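Local coordinates for protein alpha-1,6-mannanase (Bacteroides thetaiotaomicron, PDB 4V1S) that probably hydrolyses alpha-1,6-mannosidic linkages in mannans as a glycoside hydrolase family 76 enzyme of a gut symbiont, at residues Y142-D154 with I203-L215. Sequence-based numbering, arbitrary orientation.
Sequences YDENGWTAIGLCD and ICSAVTMLSCMKL
Val207 is one of two knobs between two inner helices of this GH76 (alpha/alpha)6 barrel, which run in the same direction, 28° apart, with segment axes approaching to 8.1 Å: it sits in a hollow formed by Asp143, Gly146, Trp147 and Ile150. The hollow is deep because Gly146 lacks a side chain; Val207 CG2 rests 3.6 Å from Gly146 CA, where a beta carbon would clash. Its CG1 lies over a face of the Trp147 indole, 4.2 Å from the five-membered ring centroid and 22° off its normal, a CH-pi contact. Ile150 answers in reverse, sitting among Val207, Leu210, Ser211 and Lys214; with CG1 beside the backbone N (chi1 -72°), its CD1 comes 3.8 Å from Leu210 CD2. Cys153 SG packs 3.7 Å from Leu215 CG. Near the start of 142-154, Asp143 OD2 and Trp147 NE1 hydrogen-bond a bound glycerol, probably from the crystallisation liquor, consistent with this end bordering a pocket. Lys214, bent at its last torsion, makes a salt bridge from NZ to the syn lone pair of Asp154 OD1 at 2.7 Å. With an alanine for Asp154, Lys214 would probably lose its carboxylate mate and be able to turn. Ser211 OG, 3.1 Å from Gly146 O but poorly angled for a hydrogen bond, donates to Val207 O (2.8 Å). The chemistry thus implies mainly apolar interlocking, with one salt bridge at the C-terminal ends of the two segments.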
loop_
_atom_site.group_PDB
_atom_site.type_symbol
_atom_site.label_atom_id
_atom_site.label_comp_id
_atom_site.label_asym_id
_atom_site.label_seq_id
_atom_site.Cartn_x
_atom_site.Cartn_y
_atom_site.Cartn_z
ATOM N N TYR A 142 2.048 -2.072 13.531
ATOM C CA TYR A 142 3.000 -2.903 12.816
ATOM C C TYR A 142 2.692 -2.855 11.315
ATOM O O TYR A 142 3.617 -2.908 10.515
ATOM C CB TYR A 142 3.034 -4.334 13.380
ATOM C CG TYR A 142 3.457 -4.371 14.831
ATOM C CD1 TYR A 142 4.773 -4.155 15.189
ATOM C CD2 TYR A 142 2.535 -4.570 15.855
ATOM C CE1 TYR A 142 5.172 -4.171 16.533
ATOM C CE2 TYR A 142 2.938 -4.578 17.191
ATOM C CZ TYR A 142 4.267 -4.386 17.515
ATOM O OH TYR A 142 4.699 -4.400 18.832
ATOM N N ASP A 143 1.418 -2.713 10.946
ATOM C CA ASP A 143 1.066 -2.587 9.541
ATOM C C ASP A 143 1.559 -1.275 8.920
ATOM O O ASP A 143 2.166 -1.298 7.854
ATOM C CB ASP A 143 -0.424 -2.839 9.258
ATOM C CG ASP A 143 -1.348 -1.854 9.947
ATOM O OD1 ASP A 143 -0.937 -1.223 10.943
ATOM O OD2 ASP A 143 -2.519 -1.720 9.511
ATOM N N GLU A 144 1.354 -0.153 9.616
ATOM C CA GLU A 144 1.776 1.144 9.085
ATOM C C GLU A 144 3.274 1.110 8.767
ATOM O O GLU A 144 3.720 1.669 7.762
ATOM C CB GLU A 144 1.487 2.286 10.064
ATOM C CG GLU A 144 0.021 2.597 10.200
ATOM C CD GLU A 144 -0.294 3.679 11.220
ATOM O OE1 GLU A 144 0.608 4.076 11.995
ATOM O OE2 GLU A 144 -1.500 4.095 11.281
ATOM N N ASN A 145 4.041 0.464 9.642
ATOM C CA ASN A 145 5.477 0.347 9.418
ATOM C C ASN A 145 5.828 -0.460 8.173
ATOM O O ASN A 145 6.789 -0.126 7.478
ATOM C CB ASN A 145 6.224 -0.140 10.685
ATOM C CG ASN A 145 6.504 1.028 11.618
ATOM O OD1 ASN A 145 7.567 1.622 11.570
ATOM N ND2 ASN A 145 5.498 1.428 12.387
ATOM N N GLY A 146 5.052 -1.506 7.894
ATOM C CA GLY A 146 5.229 -2.313 6.688
ATOM C C GLY A 146 4.840 -1.609 5.411
ATOM O O GLY A 146 5.572 -1.634 4.427
ATOM N N TRP A 147 3.700 -0.918 5.433
ATOM C CA TRP A 147 3.337 -0.090 4.305
ATOM C C TRP A 147 4.418 0.898 3.964
ATOM O O TRP A 147 4.724 1.149 2.796
ATOM C CB TRP A 147 2.075 0.722 4.634
ATOM C CG TRP A 147 0.685 0.095 4.594
ATOM C CD1 TRP A 147 0.063 -0.674 5.559
ATOM C CD2 TRP A 147 -0.301 0.329 3.586
ATOM N NE1 TRP A 147 -1.234 -0.944 5.190
ATOM C CE2 TRP A 147 -1.494 -0.329 3.996
ATOM C CE3 TRP A 147 -0.304 1.045 2.380
ATOM C CZ2 TRP A 147 -2.682 -0.280 3.241
ATOM C CZ3 TRP A 147 -1.475 1.068 1.624
ATOM C CH2 TRP A 147 -2.649 0.420 2.068
ATOM N N THR A 148 5.006 1.485 5.017
ATOM C CA THR A 148 6.027 2.523 4.838
ATOM C C THR A 148 7.331 1.904 4.329
ATOM O O THR A 148 7.931 2.418 3.380
ATOM C CB THR A 148 6.270 3.297 6.143
ATOM O OG1 THR A 148 5.031 3.885 6.570
ATOM C CG2 THR A 148 7.301 4.362 5.974
ATOM N N ALA A 149 7.724 0.758 4.912
ATOM C CA ALA A 149 8.918 0.050 4.477
ATOM C C ALA A 149 8.895 -0.266 2.980
ATOM O O ALA A 149 9.896 -0.118 2.308
ATOM C CB ALA A 149 9.115 -1.223 5.298
ATOM N N ILE A 150 7.752 -0.687 2.469
ATOM C CA ILE A 150 7.576 -0.959 1.038
ATOM C C ILE A 150 7.945 0.285 0.251
ATOM O O ILE A 150 8.752 0.212 -0.667
ATOM C CB ILE A 150 6.126 -1.392 0.761
ATOM C CG1 ILE A 150 5.868 -2.813 1.289
ATOM C CG2 ILE A 150 5.832 -1.380 -0.726
ATOM C CD1 ILE A 150 4.382 -3.068 1.539
ATOM N N GLY A 151 7.351 1.430 0.607
ATOM C CA GLY A 151 7.603 2.698 -0.114
ATOM C C GLY A 151 9.084 3.089 -0.022
ATOM O O GLY A 151 9.664 3.543 -1.017
ATOM N N LEU A 152 9.689 2.934 1.170
ATOM C CA LEU A 152 11.094 3.314 1.340
ATOM C C LEU A 152 12.042 2.401 0.566
ATOM O O LEU A 152 13.043 2.872 0.041
ATOM C CB LEU A 152 11.466 3.403 2.820
ATOM C CG LEU A 152 10.656 4.438 3.630
ATOM C CD1 LEU A 152 10.960 4.276 5.111
ATOM C CD2 LEU A 152 11.004 5.847 3.151
ATOM N N CYS A 153 11.713 1.112 0.475
ATOM C CA CYS A 153 12.490 0.211 -0.379
ATOM C C CYS A 153 12.428 0.695 -1.817
ATOM O O CYS A 153 13.452 0.767 -2.506
ATOM C CB CYS A 153 11.985 -1.235 -0.309
ATOM S SG CYS A 153 12.330 -2.126 1.205
ATOM N N ASP A 154 11.225 1.012 -2.288
ATOM C CA ASP A 154 11.078 1.479 -3.663
ATOM C C ASP A 154 11.777 2.834 -3.890
ATOM O O ASP A 154 12.345 3.068 -4.959
ATOM C CB ASP A 154 9.583 1.541 -4.032
ATOM C CG ASP A 154 8.977 0.149 -4.192
ATOM O OD1 ASP A 154 9.729 -0.783 -4.521
ATOM O OD2 ASP A 154 7.751 -0.016 -4.018
ATOM N N ILE A 203 -3.178 -8.091 7.286
ATOM C CA ILE A 203 -2.471 -6.973 6.658
ATOM C C ILE A 203 -1.056 -6.869 7.223
ATOM O O ILE A 203 -0.119 -6.583 6.477
ATOM C CB ILE A 203 -3.225 -5.631 6.725
ATOM C CG1 ILE A 203 -2.502 -4.561 5.882
ATOM C CG2 ILE A 203 -3.439 -5.165 8.159
ATOM C CD1 ILE A 203 -2.395 -4.901 4.402
ATOM N N CYS A 204 -0.899 -7.109 8.525
ATOM C CA CYS A 204 0.425 -7.114 9.118
ATOM C C CYS A 204 1.324 -8.211 8.538
ATOM O O CYS A 204 2.464 -7.922 8.208
ATOM C CB CYS A 204 0.328 -7.242 10.631
ATOM S SG CYS A 204 -0.629 -5.927 11.379
ATOM N N SER A 205 0.808 -9.441 8.392
ATOM C CA SER A 205 1.539 -10.473 7.667
ATOM C C SER A 205 1.960 -9.991 6.288
ATOM O O SER A 205 3.120 -10.102 5.899
ATOM C CB SER A 205 0.697 -11.731 7.471
ATOM O OG SER A 205 0.521 -12.452 8.687
ATOM N N ALA A 206 0.983 -9.480 5.553
ATOM C CA ALA A 206 1.149 -9.228 4.126
ATOM C C ALA A 206 2.130 -8.104 3.808
ATOM O O ALA A 206 3.023 -8.262 2.947
ATOM C CB ALA A 206 -0.220 -8.981 3.490
ATOM N N VAL A 207 2.015 -6.970 4.480
ATOM C CA VAL A 207 2.963 -5.896 4.217
ATOM C C VAL A 207 4.365 -6.250 4.753
ATOM O O VAL A 207 5.389 -5.813 4.217
ATOM C CB VAL A 207 2.529 -4.519 4.765
ATOM C CG1 VAL A 207 1.252 -4.070 4.088
ATOM C CG2 VAL A 207 2.406 -4.475 6.285
ATOM N N THR A 208 4.424 -7.031 5.837
ATOM C CA THR A 208 5.713 -7.452 6.345
ATOM C C THR A 208 6.381 -8.446 5.362
ATOM O O THR A 208 7.574 -8.333 5.084
ATOM C CB THR A 208 5.581 -8.008 7.765
ATOM O OG1 THR A 208 5.055 -7.026 8.625
ATOM C CG2 THR A 208 6.891 -8.462 8.334
ATOM N N MET A 209 5.606 -9.390 4.818
ATOM C CA MET A 209 6.114 -10.274 3.814
ATOM C C MET A 209 6.643 -9.542 2.588
ATOM O O MET A 209 7.741 -9.833 2.112
ATOM C CB MET A 209 5.051 -11.283 3.363
ATOM C CG MET A 209 4.750 -12.362 4.411
ATOM S SD MET A 209 3.197 -13.257 4.142
ATOM C CE MET A 209 3.343 -13.657 2.405
ATOM N N LEU A 210 5.880 -8.582 2.085
ATOM C CA LEU A 210 6.300 -7.873 0.896
ATOM C C LEU A 210 7.572 -7.068 1.188
ATOM O O LEU A 210 8.498 -7.059 0.384
ATOM C CB LEU A 210 5.177 -6.989 0.346
ATOM C CG LEU A 210 5.541 -6.293 -0.966
ATOM C CD1 LEU A 210 5.900 -7.291 -2.065
ATOM C CD2 LEU A 210 4.396 -5.427 -1.440
ATOM N N SER A 211 7.617 -6.415 2.342
ATOM C CA SER A 211 8.797 -5.657 2.758
ATOM C C SER A 211 10.021 -6.567 2.854
ATOM O O SER A 211 11.118 -6.223 2.381
ATOM C CB SER A 211 8.563 -4.982 4.109
ATOM O OG SER A 211 7.547 -3.996 4.061
ATOM N N CYS A 212 9.834 -7.726 3.491
ATOM C CA CYS A 212 10.895 -8.729 3.594
ATOM C C CYS A 212 11.413 -9.133 2.216
ATOM O O CYS A 212 12.619 -9.206 2.000
ATOM C CB CYS A 212 10.412 -9.982 4.340
ATOM S SG CYS A 212 10.355 -9.849 6.131
ATOM N N MET A 213 10.501 -9.397 1.284
ATOM C CA MET A 213 10.919 -9.804 -0.053
ATOM C C MET A 213 11.659 -8.687 -0.798
ATOM O O MET A 213 12.657 -8.953 -1.497
ATOM C CB MET A 213 9.744 -10.346 -0.860
ATOM C CG MET A 213 9.197 -11.654 -0.310
ATOM S SD MET A 213 10.453 -12.936 -0.004
ATOM C CE MET A 213 11.260 -13.027 -1.595
ATOM N N LYS A 214 11.214 -7.447 -0.621
ATOM C CA LYS A 214 11.894 -6.320 -1.239
ATOM C C LYS A 214 13.281 -6.138 -0.653
ATOM O O LYS A 214 14.255 -5.944 -1.398
ATOM C CB LYS A 214 11.047 -5.039 -1.154
ATOM C CG LYS A 214 9.823 -5.048 -2.068
ATOM C CD LYS A 214 8.970 -3.803 -1.968
ATOM C CE LYS A 214 8.024 -3.737 -3.161
ATOM N NZ LYS A 214 8.735 -3.293 -4.383
ATOM N N LEU A 215 13.394 -6.249 0.669
ATOM C CA LEU A 215 14.707 -6.157 1.306
ATOM C C LEU A 215 15.617 -7.371 1.027
ATOM O O LEU A 215 16.850 -7.226 0.953
ATOM C CB LEU A 215 14.575 -5.873 2.798
ATOM C CG LEU A 215 14.531 -4.365 3.091
ATOM C CD1 LEU A 215 13.982 -4.083 4.471
ATOM C CD2 LEU A 215 15.919 -3.736 2.946
#